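Local atomic coordinates of 3-Hydroxyacyl-CoA dehydrogenase (Ralstonia eutropha H16, PDB entry 4PZC), a protein that catalyses, as an NAD-dependent (S)-3-hydroxyacyl-CoA dehydrogenase, the interconversion of (S)-3-hydroxybutyryl-CoA and acetoacetyl-CoA. Residues A[28-39]-A[70-80]; A[195-205]-A[256-265]. All coordinates share one frame; numbering follows the deposited sequence.

Contact 1: residues A[28-39]-A[70-80]; sequences NVVMVDISDAAV and RIKGSTSYDDL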
loop_
_atom_site.group_PDB
_atom_site.type_symbol
_atom_site.label_atom_id
_atom_site.label_comp_id
_atom_site.label_asym_id
_atom_site.label_seq_id
_atom_site.Cartn_x
_atom_site.Cartn_y
_atom_site.Cartn_z
ATOM N N ASN A 28 19.716 -25.548 -16.283
ATOM C CA ASN A 28 20.602 -26.434 -15.529
ATOM C C ASN A 28 21.070 -25.743 -14.281
ATOM O O ASN A 28 21.620 -24.648 -14.359
ATOM C CB ASN A 28 21.815 -26.821 -16.364
ATOM C CG ASN A 28 21.432 -27.291 -17.746
ATOM O OD1 ASN A 28 21.802 -26.667 -18.748
ATOM N ND2 ASN A 28 20.649 -28.379 -17.809
ATOM N N VAL A 29 20.848 -26.378 -13.135
ATOM C CA VAL A 29 21.152 -25.762 -11.848
ATOM C C VAL A 29 22.145 -26.580 -11.041
ATOM O O VAL A 29 21.872 -27.728 -10.700
ATOM C CB VAL A 29 19.883 -25.604 -10.983
ATOM C CG1 VAL A 29 20.229 -24.979 -9.637
ATOM C CG2 VAL A 29 18.838 -24.765 -11.695
ATOM N N VAL A 30 23.288 -25.980 -10.727
ATOM C CA VAL A 30 24.217 -26.533 -9.736
ATOM C C VAL A 30 23.894 -25.901 -8.368
ATOM O O VAL A 30 24.163 -24.712 -8.158
ATOM C CB VAL A 30 25.693 -26.248 -10.133
ATOM C CG1 VAL A 30 26.665 -26.713 -9.057
ATOM C CG2 VAL A 30 26.035 -26.907 -11.460
ATOM N N MET A 31 23.314 -26.674 -7.447
ATOM C CA MET A 31 22.856 -26.112 -6.164
ATOM C C MET A 31 23.674 -26.608 -4.983
ATOM O O MET A 31 23.458 -27.717 -4.504
ATOM C CB MET A 31 21.379 -26.430 -5.920
ATOM C CG MET A 31 20.746 -25.553 -4.850
ATOM S SD MET A 31 19.652 -26.408 -3.699
ATOM C CE MET A 31 18.317 -26.904 -4.772
ATOM N N VAL A 32 24.576 -25.763 -4.491
ATOM C CA VAL A 32 25.527 -26.154 -3.451
ATOM C C VAL A 32 24.976 -25.821 -2.059
ATOM O O VAL A 32 24.081 -25.003 -1.934
ATOM C CB VAL A 32 26.894 -25.473 -3.679
ATOM C CG1 VAL A 32 27.971 -26.114 -2.809
ATOM C CG2 VAL A 32 27.302 -25.561 -5.142
ATOM N N ASP A 33 25.483 -26.482 -1.025
ATOM C CA ASP A 33 25.174 -26.148 0.388
ATOM C C ASP A 33 26.055 -27.038 1.278
ATOM O O ASP A 33 26.538 -28.078 0.822
ATOM C CB ASP A 33 23.674 -26.329 0.723
ATOM C CG ASP A 33 23.232 -25.558 1.985
ATOM O OD1 ASP A 33 23.979 -25.514 2.970
ATOM O OD2 ASP A 33 22.115 -25.013 2.012
ATOM N N ILE A 34 26.270 -26.639 2.532
ATOM C CA ILE A 34 27.329 -27.247 3.369
ATOM C C ILE A 34 27.178 -28.731 3.743
ATOM O O ILE A 34 28.191 -29.386 3.929
ATOM C CB ILE A 34 27.641 -26.424 4.650
ATOM C CG1 ILE A 34 26.370 -26.191 5.490
ATOM C CG2 ILE A 34 28.362 -25.122 4.283
ATOM C CD1 ILE A 34 26.641 -25.598 6.858
ATOM N N SER A 35 25.961 -29.268 3.857
ATOM C CA SER A 35 25.787 -30.728 4.077
ATOM C C SER A 35 25.043 -31.430 2.927
ATOM O O SER A 35 24.489 -30.774 2.035
ATOM C CB SER A 35 25.107 -31.024 5.439
ATOM O OG SER A 35 23.795 -30.493 5.542
ATOM N N ASP A 36 25.059 -32.765 2.934
ATOM C CA ASP A 36 24.195 -33.539 2.025
ATOM C C ASP A 36 22.778 -33.529 2.594
ATOM O O ASP A 36 21.803 -33.681 1.860
ATOM C CB ASP A 36 24.705 -34.980 1.813
ATOM C CG ASP A 36 25.377 -35.184 0.446
ATOM O OD1 ASP A 36 26.340 -34.461 0.109
ATOM O OD2 ASP A 36 24.946 -36.088 -0.295
ATOM N N ALA A 37 22.682 -33.357 3.911
ATOM C CA ALA A 37 21.406 -33.110 4.587
ATOM C C ALA A 37 20.730 -31.843 4.021
ATOM O O ALA A 37 19.523 -31.832 3.732
ATOM C CB ALA A 37 21.628 -32.986 6.097
ATOM N N ALA A 38 21.532 -30.795 3.838
ATOM C CA ALA A 38 21.043 -29.507 3.352
ATOM C C ALA A 38 20.581 -29.558 1.894
ATOM O O ALA A 38 19.483 -29.085 1.568
ATOM C CB ALA A 38 22.122 -28.443 3.521
ATOM N N VAL A 39 21.426 -30.121 1.033
ATOM C CA VAL A 39 21.160 -30.171 -0.403
ATOM C C VAL A 39 19.856 -30.920 -0.691
ATOM O O VAL A 39 18.952 -30.382 -1.348
ATOM C CB VAL A 39 22.321 -30.844 -1.181
ATOM C CG1 VAL A 39 21.948 -31.070 -2.649
ATOM C CG2 VAL A 39 23.601 -30.020 -1.088
ATOM N N ARG A 70 17.180 -31.902 -14.490
ATOM C CA ARG A 70 17.887 -30.646 -14.760
ATOM C C ARG A 70 18.689 -30.061 -13.566
ATOM O O ARG A 70 19.480 -29.129 -13.747
ATOM C CB ARG A 70 16.886 -29.595 -15.277
ATOM C CG ARG A 70 17.422 -28.696 -16.379
ATOM C CD ARG A 70 17.391 -29.368 -17.747
ATOM N NE ARG A 70 16.038 -29.455 -18.300
ATOM C CZ ARG A 70 15.735 -30.071 -19.437
ATOM N NH1 ARG A 70 16.685 -30.667 -20.153
ATOM N NH2 ARG A 70 14.475 -30.092 -19.857
ATOM N N ILE A 71 18.510 -30.609 -12.365
ATOM C CA ILE A 71 19.090 -30.015 -11.155
ATOM C C ILE A 71 20.200 -30.840 -10.476
ATOM O O ILE A 71 19.918 -31.809 -9.760
ATOM C CB ILE A 71 17.974 -29.754 -10.122
ATOM C CG1 ILE A 71 16.908 -28.830 -10.734
ATOM C CG2 ILE A 71 18.554 -29.169 -8.834
ATOM C CD1 ILE A 71 15.668 -28.645 -9.880
ATOM N N LYS A 72 21.452 -30.413 -10.652
ATOM C CA LYS A 72 22.613 -31.123 -10.090
ATOM C C LYS A 72 23.061 -30.535 -8.740
ATOM O O LYS A 72 23.873 -29.614 -8.705
ATOM C CB LYS A 72 23.766 -31.109 -11.115
ATOM C CG LYS A 72 24.828 -32.197 -10.931
ATOM C CD LYS A 72 25.344 -32.758 -12.270
ATOM C CE LYS A 72 26.213 -34.012 -12.117
ATOM N NZ LYS A 72 27.405 -33.782 -11.244
ATOM N N GLY A 73 22.544 -31.075 -7.632
ATOM C CA GLY A 73 22.850 -30.544 -6.283
ATOM C C GLY A 73 24.086 -31.150 -5.636
ATOM O O GLY A 73 24.094 -32.344 -5.359
ATOM N N SER A 74 25.108 -30.326 -5.366
ATOM C CA SER A 74 26.429 -30.778 -4.862
ATOM C C SER A 74 26.837 -30.150 -3.514
ATOM O O SER A 74 26.158 -29.262 -3.020
ATOM C CB SER A 74 27.497 -30.440 -5.908
ATOM O OG SER A 74 28.820 -30.691 -5.442
ATOM N N THR A 75 27.931 -30.636 -2.920
ATOM C CA THR A 75 28.595 -29.945 -1.792
ATOM C C THR A 75 29.986 -29.438 -2.176
ATOM O O THR A 75 30.657 -28.792 -1.369
ATOM C CB THR A 75 28.736 -30.830 -0.522
ATOM O OG1 THR A 75 29.757 -31.820 -0.710
ATOM C CG2 THR A 75 27.432 -31.529 -0.188
ATOM N N SER A 76 30.420 -29.754 -3.394
ATOM C CA SER A 76 31.695 -29.285 -3.905
ATOM C C SER A 76 31.405 -27.972 -4.570
ATOM O O SER A 76 30.539 -27.877 -5.435
ATOM C CB SER A 76 32.276 -30.256 -4.931
ATOM O OG SER A 76 31.843 -31.580 -4.666
ATOM N N TYR A 77 32.151 -26.962 -4.182
ATOM C CA TYR A 77 31.899 -25.622 -4.659
ATOM C C TYR A 77 32.724 -25.410 -5.925
ATOM O O TYR A 77 32.593 -24.384 -6.596
ATOM C CB TYR A 77 32.219 -24.607 -3.564
ATOM C CG TYR A 77 31.865 -25.135 -2.193
ATOM C CD1 TYR A 77 32.758 -25.973 -1.494
ATOM C CD2 TYR A 77 30.641 -24.831 -1.596
ATOM C CE1 TYR A 77 32.448 -26.479 -0.243
ATOM C CE2 TYR A 77 30.318 -25.334 -0.340
ATOM C CZ TYR A 77 31.227 -26.157 0.333
ATOM O OH TYR A 77 30.929 -26.666 1.577
ATOM N N ASP A 78 33.564 -26.400 -6.248
ATOM C CA ASP A 78 34.205 -26.490 -7.562
ATOM C C ASP A 78 33.188 -26.779 -8.676
ATOM O O ASP A 78 33.454 -26.476 -9.840
ATOM C CB ASP A 78 35.330 -27.539 -7.557
ATOM C CG ASP A 78 36.627 -27.007 -6.944
ATOM O OD1 ASP A 78 37.397 -26.353 -7.690
ATOM O OD2 ASP A 78 36.879 -27.247 -5.733
ATOM N N ASP A 79 32.016 -27.319 -8.330
ATOM C CA ASP A 79 30.979 -27.610 -9.339
ATOM C C ASP A 79 30.475 -26.329 -10.017
ATOM O O ASP A 79 29.915 -26.352 -11.111
ATOM C CB ASP A 79 29.832 -28.428 -8.715
ATOM C CG ASP A 79 30.269 -29.860 -8.330
ATOM O OD1 ASP A 79 31.471 -30.165 -8.435
ATOM O OD2 ASP A 79 29.432 -30.688 -7.917
ATOM N N LEU A 80 30.747 -25.207 -9.366
ATOM C CA LEU A 80 30.419 -23.889 -9.893
ATOM C C LEU A 80 31.323 -23.442 -11.052
ATOM O O LEU A 80 31.095 -22.375 -11.627
ATOM C CB LEU A 80 30.456 -22.861 -8.749
ATOM C CG LEU A 80 29.549 -23.228 -7.560
ATOM C CD1 LEU A 80 29.605 -22.191 -6.447
ATOM C CD2 LEU A 80 28.117 -23.443 -8.028
#

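Contact 2: residues A[195-205]-A[256-265]; sequences PMINEAFCVLG and YRPAMLMREM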
loop_
_atom_site.group_PDB
_atom_site.type_symbol
_atom_site.label_atom_id
_atom_site.label_comp_id
_atom_site.label_asym_id
_atom_site.label_seq_id
_atom_site.Cartn_x
_atom_site.Cartn_y
_atom_site.Cartn_z
ATOM N N PRO A 195 8.270 1.853 5.155
ATOM C CA PRO A 195 7.976 3.051 5.983
ATOM C C PRO A 195 6.493 3.308 6.133
ATOM O O PRO A 195 6.048 3.919 7.123
ATOM C CB PRO A 195 8.695 4.185 5.259
ATOM C CG PRO A 195 9.811 3.508 4.530
ATOM C CD PRO A 195 9.305 2.129 4.142
ATOM N N MET A 196 5.723 2.813 5.169
ATOM C CA MET A 196 4.265 2.870 5.267
ATOM C C MET A 196 3.816 2.045 6.461
ATOM O O MET A 196 3.016 2.521 7.253
ATOM C CB MET A 196 3.601 2.326 4.023
ATOM C CG MET A 196 2.111 2.543 4.020
ATOM S SD MET A 196 1.311 1.401 2.881
ATOM C CE MET A 196 1.076 0.020 3.995
ATOM N N ILE A 197 4.358 0.829 6.575
ATOM C CA ILE A 197 4.059 -0.050 7.692
ATOM C C ILE A 197 4.420 0.645 9.008
ATOM O O ILE A 197 3.608 0.728 9.934
ATOM C CB ILE A 197 4.857 -1.360 7.656
ATOM C CG1 ILE A 197 4.717 -2.103 6.307
ATOM C CG2 ILE A 197 4.427 -2.234 8.828
ATOM C CD1 ILE A 197 3.294 -2.473 5.966
ATOM N N ASN A 198 5.638 1.152 9.086
ATOM C CA ASN A 198 6.004 2.041 10.177
ATOM C C ASN A 198 4.988 3.139 10.533
ATOM O O ASN A 198 4.677 3.373 11.730
ATOM C CB ASN A 198 7.299 2.752 9.856
ATOM C CG ASN A 198 8.075 3.041 11.084
ATOM O OD1 ASN A 198 8.574 4.140 11.278
ATOM N ND2 ASN A 198 8.189 2.015 11.948
ATOM N N GLU A 199 4.484 3.845 9.510
ATOM C CA GLU A 199 3.528 4.917 9.804
ATOM C C GLU A 199 2.335 4.345 10.525
ATOM O O GLU A 199 1.814 4.977 11.417
ATOM C CB GLU A 199 3.064 5.670 8.559
ATOM C CG GLU A 199 2.573 7.079 8.886
ATOM C CD GLU A 199 3.680 8.000 9.401
ATOM O OE1 GLU A 199 4.865 7.680 9.193
ATOM O OE2 GLU A 199 3.365 9.051 10.009
ATOM N N ALA A 200 1.897 3.157 10.118
ATOM C CA ALA A 200 0.812 2.479 10.794
ATOM C C ALA A 200 1.131 2.330 12.263
ATOM O O ALA A 200 0.302 2.668 13.100
ATOM C CB ALA A 200 0.534 1.120 10.194
ATOM N N PHE A 201 2.329 1.852 12.595
ATOM C CA PHE A 201 2.659 1.672 14.013
ATOM C C PHE A 201 2.573 3.016 14.724
ATOM O O PHE A 201 2.072 3.085 15.865
ATOM C CB PHE A 201 4.007 0.976 14.234
ATOM C CG PHE A 201 3.912 -0.503 14.162
ATOM C CD1 PHE A 201 3.783 -1.148 12.940
ATOM C CD2 PHE A 201 3.887 -1.263 15.311
ATOM C CE1 PHE A 201 3.675 -2.539 12.862
ATOM C CE2 PHE A 201 3.765 -2.651 15.255
ATOM C CZ PHE A 201 3.672 -3.288 14.032
ATOM N N CYS A 202 3.012 4.085 14.057
ATOM C CA CYS A 202 2.903 5.411 14.656
ATOM C C CYS A 202 1.467 5.779 14.988
ATOM O O CYS A 202 1.173 6.232 16.097
ATOM C CB CYS A 202 3.508 6.475 13.750
ATOM S SG CYS A 202 5.245 6.158 13.364
ATOM N N VAL A 203 0.576 5.580 14.021
ATOM C CA VAL A 203 -0.835 5.899 14.189
ATOM C C VAL A 203 -1.359 5.122 15.378
ATOM O O VAL A 203 -1.972 5.692 16.272
ATOM C CB VAL A 203 -1.650 5.559 12.915
ATOM C CG1 VAL A 203 -3.127 5.495 13.219
ATOM C CG2 VAL A 203 -1.399 6.580 11.818
ATOM N N LEU A 204 -1.094 3.823 15.388
ATOM C CA LEU A 204 -1.524 2.955 16.480
ATOM C C LEU A 204 -0.874 3.435 17.766
ATOM O O LEU A 204 -1.520 3.620 18.784
ATOM C CB LEU A 204 -1.106 1.510 16.207
ATOM C CG LEU A 204 -1.299 0.544 17.380
ATOM C CD1 LEU A 204 -2.768 0.456 17.703
ATOM C CD2 LEU A 204 -0.770 -0.838 17.063
ATOM N N GLY A 205 0.422 3.662 17.690
ATOM C CA GLY A 205 1.166 4.167 18.825
ATOM C C GLY A 205 0.579 5.401 19.465
ATOM O O GLY A 205 0.661 5.556 20.675
ATOM N N TYR A 256 13.055 8.473 8.782
ATOM C CA TYR A 256 12.837 7.027 8.857
ATOM C C TYR A 256 12.962 6.419 10.262
ATOM O O TYR A 256 13.064 5.213 10.363
ATOM C CB TYR A 256 13.829 6.333 7.898
ATOM C CG TYR A 256 13.772 6.914 6.500
ATOM C CD1 TYR A 256 14.572 7.991 6.129
ATOM C CD2 TYR A 256 12.879 6.396 5.562
ATOM C CE1 TYR A 256 14.494 8.530 4.845
ATOM C CE2 TYR A 256 12.774 6.921 4.288
ATOM C CZ TYR A 256 13.579 7.978 3.930
ATOM O OH TYR A 256 13.438 8.457 2.663
ATOM N N ARG A 257 12.987 7.243 11.320
ATOM C CA ARG A 257 12.818 6.794 12.720
ATOM C C ARG A 257 11.930 5.576 12.834
ATOM O O ARG A 257 10.782 5.620 12.401
ATOM C CB ARG A 257 12.029 7.841 13.495
ATOM C CG ARG A 257 12.797 8.891 14.259
ATOM C CD ARG A 257 11.783 9.907 14.813
ATOM N NE ARG A 257 11.252 10.758 13.755
ATOM C CZ ARG A 257 10.236 11.606 13.872
ATOM N NH1 ARG A 257 9.565 11.718 15.005
ATOM N NH2 ARG A 257 9.879 12.346 12.817
ATOM N N PRO A 258 12.417 4.498 13.431
ATOM C CA PRO A 258 11.426 3.463 13.781
ATOM C C PRO A 258 10.300 3.933 14.715
ATOM O O PRO A 258 10.528 4.753 15.633
ATOM C CB PRO A 258 12.269 2.362 14.483
ATOM C CG PRO A 258 13.680 2.783 14.304
ATOM C CD PRO A 258 13.756 3.932 13.333
ATOM N N ALA A 259 9.108 3.377 14.495
ATOM C CA ALA A 259 7.943 3.633 15.365
ATOM C C ALA A 259 8.201 3.044 16.740
ATOM O O ALA A 259 8.566 1.872 16.837
ATOM C CB ALA A 259 6.672 3.034 14.767
ATOM N N MET A 260 8.047 3.866 17.779
ATOM C CA MET A 260 8.380 3.449 19.135
ATOM C C MET A 260 7.614 2.201 19.582
ATOM O O MET A 260 8.193 1.312 20.206
ATOM C CB MET A 260 8.119 4.570 20.129
ATOM C CG MET A 260 9.069 5.743 20.049
ATOM S SD MET A 260 10.793 5.319 20.379
ATOM C CE MET A 260 11.381 5.176 18.701
ATOM N N LEU A 261 6.322 2.128 19.259
ATOM C CA LEU A 261 5.535 0.940 19.580
ATOM C C LEU A 261 6.158 -0.250 18.882
ATOM O O LEU A 261 6.266 -1.316 19.454
ATOM C CB LEU A 261 4.077 1.113 19.182
ATOM C CG LEU A 261 3.053 0.045 19.629
ATOM C CD1 LEU A 261 3.028 -0.269 21.130
ATOM C CD2 LEU A 261 1.648 0.454 19.193
ATOM N N MET A 262 6.620 -0.077 17.659
ATOM C CA MET A 262 7.326 -1.174 16.997
ATOM C C MET A 262 8.574 -1.574 17.785
ATOM O O MET A 262 8.873 -2.757 17.874
ATOM C CB MET A 262 7.691 -0.842 15.543
ATOM C CG MET A 262 8.353 -2.004 14.800
ATOM S SD MET A 262 9.007 -1.565 13.153
ATOM C CE MET A 262 7.473 -1.247 12.275
ATOM N N ARG A 263 9.295 -0.607 18.354
ATOM C CA ARG A 263 10.430 -0.933 19.223
ATOM C C ARG A 263 10.032 -1.681 20.485
ATOM O O ARG A 263 10.754 -2.554 20.956
ATOM C CB ARG A 263 11.135 0.303 19.683
ATOM C CG ARG A 263 11.965 1.012 18.644
ATOM C CD ARG A 263 12.972 1.871 19.378
ATOM N NE ARG A 263 13.530 2.931 18.567
ATOM C CZ ARG A 263 14.525 2.777 17.702
ATOM N NH1 ARG A 263 15.084 1.583 17.519
ATOM N NH2 ARG A 263 14.981 3.844 17.029
ATOM N N GLU A 264 8.916 -1.286 21.062
ATOM C CA GLU A 264 8.466 -1.868 22.288
ATOM C C GLU A 264 8.007 -3.318 22.073
ATOM O O GLU A 264 8.329 -4.231 22.856
ATOM C CB GLU A 264 7.349 -1.002 22.870
ATOM C CG GLU A 264 7.900 0.215 23.579
ATOM C CD GLU A 264 8.577 -0.145 24.885
ATOM O OE1 GLU A 264 7.887 -0.673 25.790
ATOM O OE2 GLU A 264 9.796 0.108 24.995
ATOM N N MET A 265 7.259 -3.535 21.007
ATOM C CA MET A 265 6.811 -4.871 20.722
ATOM C C MET A 265 8.011 -5.782 20.481
ATOM O O MET A 265 8.077 -6.904 21.005
ATOM C CB MET A 265 5.873 -4.835 19.536
ATOM C CG MET A 265 4.634 -4.000 19.838
ATOM S SD MET A 265 3.369 -4.416 18.642
ATOM C CE MET A 265 1.941 -3.572 19.322
#

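Contact 1: residues A[28-39]-A[70-80]
Val30 and Val32 each hold CG1 anti to the backbone N (chi1 175° and -167°), which places these methyls toward Asp79 and Leu80 of the 3-10 turn and toward Tyr77 in the loop before it. The Val30 side chain crosses that of Asp79 at about a right angle, its CG1 against Asp79 CB, and Leu80 CD2 lies 3.7 Å from both Val30 CG1 and Val32 CG2, bridging the two valines. Val32 CG1 meets the CD2-CE2 side of the Tyr77 ring obliquely. The backbones of 28-32 and the weakly bonded strand 71-72 run parallel. Val29 N gives a hydrogen bond to Arg70 O (3.1 Å), and Lys72 N returns one to Val29 O at 2.7 Å. Met31 N then reaches Lys72 O at 3.2 Å. Val39, on the following helix, lays CG1 against the backbone of Gly73. Past the strand end, Asp33 OD2 accepts from Ala11 N in the glycine-rich turn, and Asp33 is an NAD-binding residue. The chemistry implies that the short edge strand 71-72 of the Rossmann sheet is held to 28-32 by clear backbone bonds as far as Met31, after which weak bonds (Ser74 N to Met31 O, Asp33 N to Ser74 O) and the apolar contacts of Val32 take over toward Asp33.

Contact 2: residues A[195-205]-A[256-265]
Phe201 lays one face of its ring under the methyl end of Met262, whose CE stands 4.2 Å from the ring centroid and 27° off the normal, a CH-pi contact. Met262 SD sits farther out above the ring, making a longer Met-aromatic contact. With CG anti to its backbone N (chi1 -176°) and a bend only at chi3, Met262 runs out from its helix and crosses the phenylalanine at about a right angle. A second sulfur comes in at the rim: Met265 SD is in the ring plane, 3.8 Å from Phe201 CE2. Ala259 is the N-cap residue of helix 260-268; its CB lies 3.4 Å from Phe201 CB and also touches Cys202 SG. Farther along, Leu261 CD2 fits against CG and CD2 of Leu204, both at 3.5 Å, and lies 3.7 Å from Gly205 N. At the other end, Pro195 CG reaches the edge of the Tyr256 ring. Tyr256 OH is hydrogen-bonded to Glu199 OE2 of the second subunit, and Arg257 forms a salt bridge with Asp253 of that subunit, which places this end of the contact at the dimer interface. The axes of helical residues 195-205 and 260-265 come within 8.6 Å at 90°. This perpendicular helix packing, with Leu229 and Ala232 of helix 228-235 also against Phe201, belongs to the all-helical C-terminal domain of the 3-hydroxyacyl-CoA dehydrogenase family.

Overall arrangement
Contact 1 lies in the NAD-binding domain and contact 2 in the C-terminal domain, on opposite sides of the chain's centre, with nearest atoms about 29 Å apart; they share no element. Both are partly buried, but six of 20 touching residues are buried in contact 1 and six of 13 in contact 2. Contact 1 joins strand 28-32 and the start of its following helix to edge strand 71-72 and the residues after it, burying 811 Å² through backbone pairing backed by valine and leucine. Contact 2 joins a helix to a second helix and the loop leading into it, burying 504 Å² chiefly through aromatic, sulfur and aliphatic side chains. Residues 28-39 include a cofactor-binding aspartate, whereas contact 2 lies away from the annotated sites but meets the second subunit.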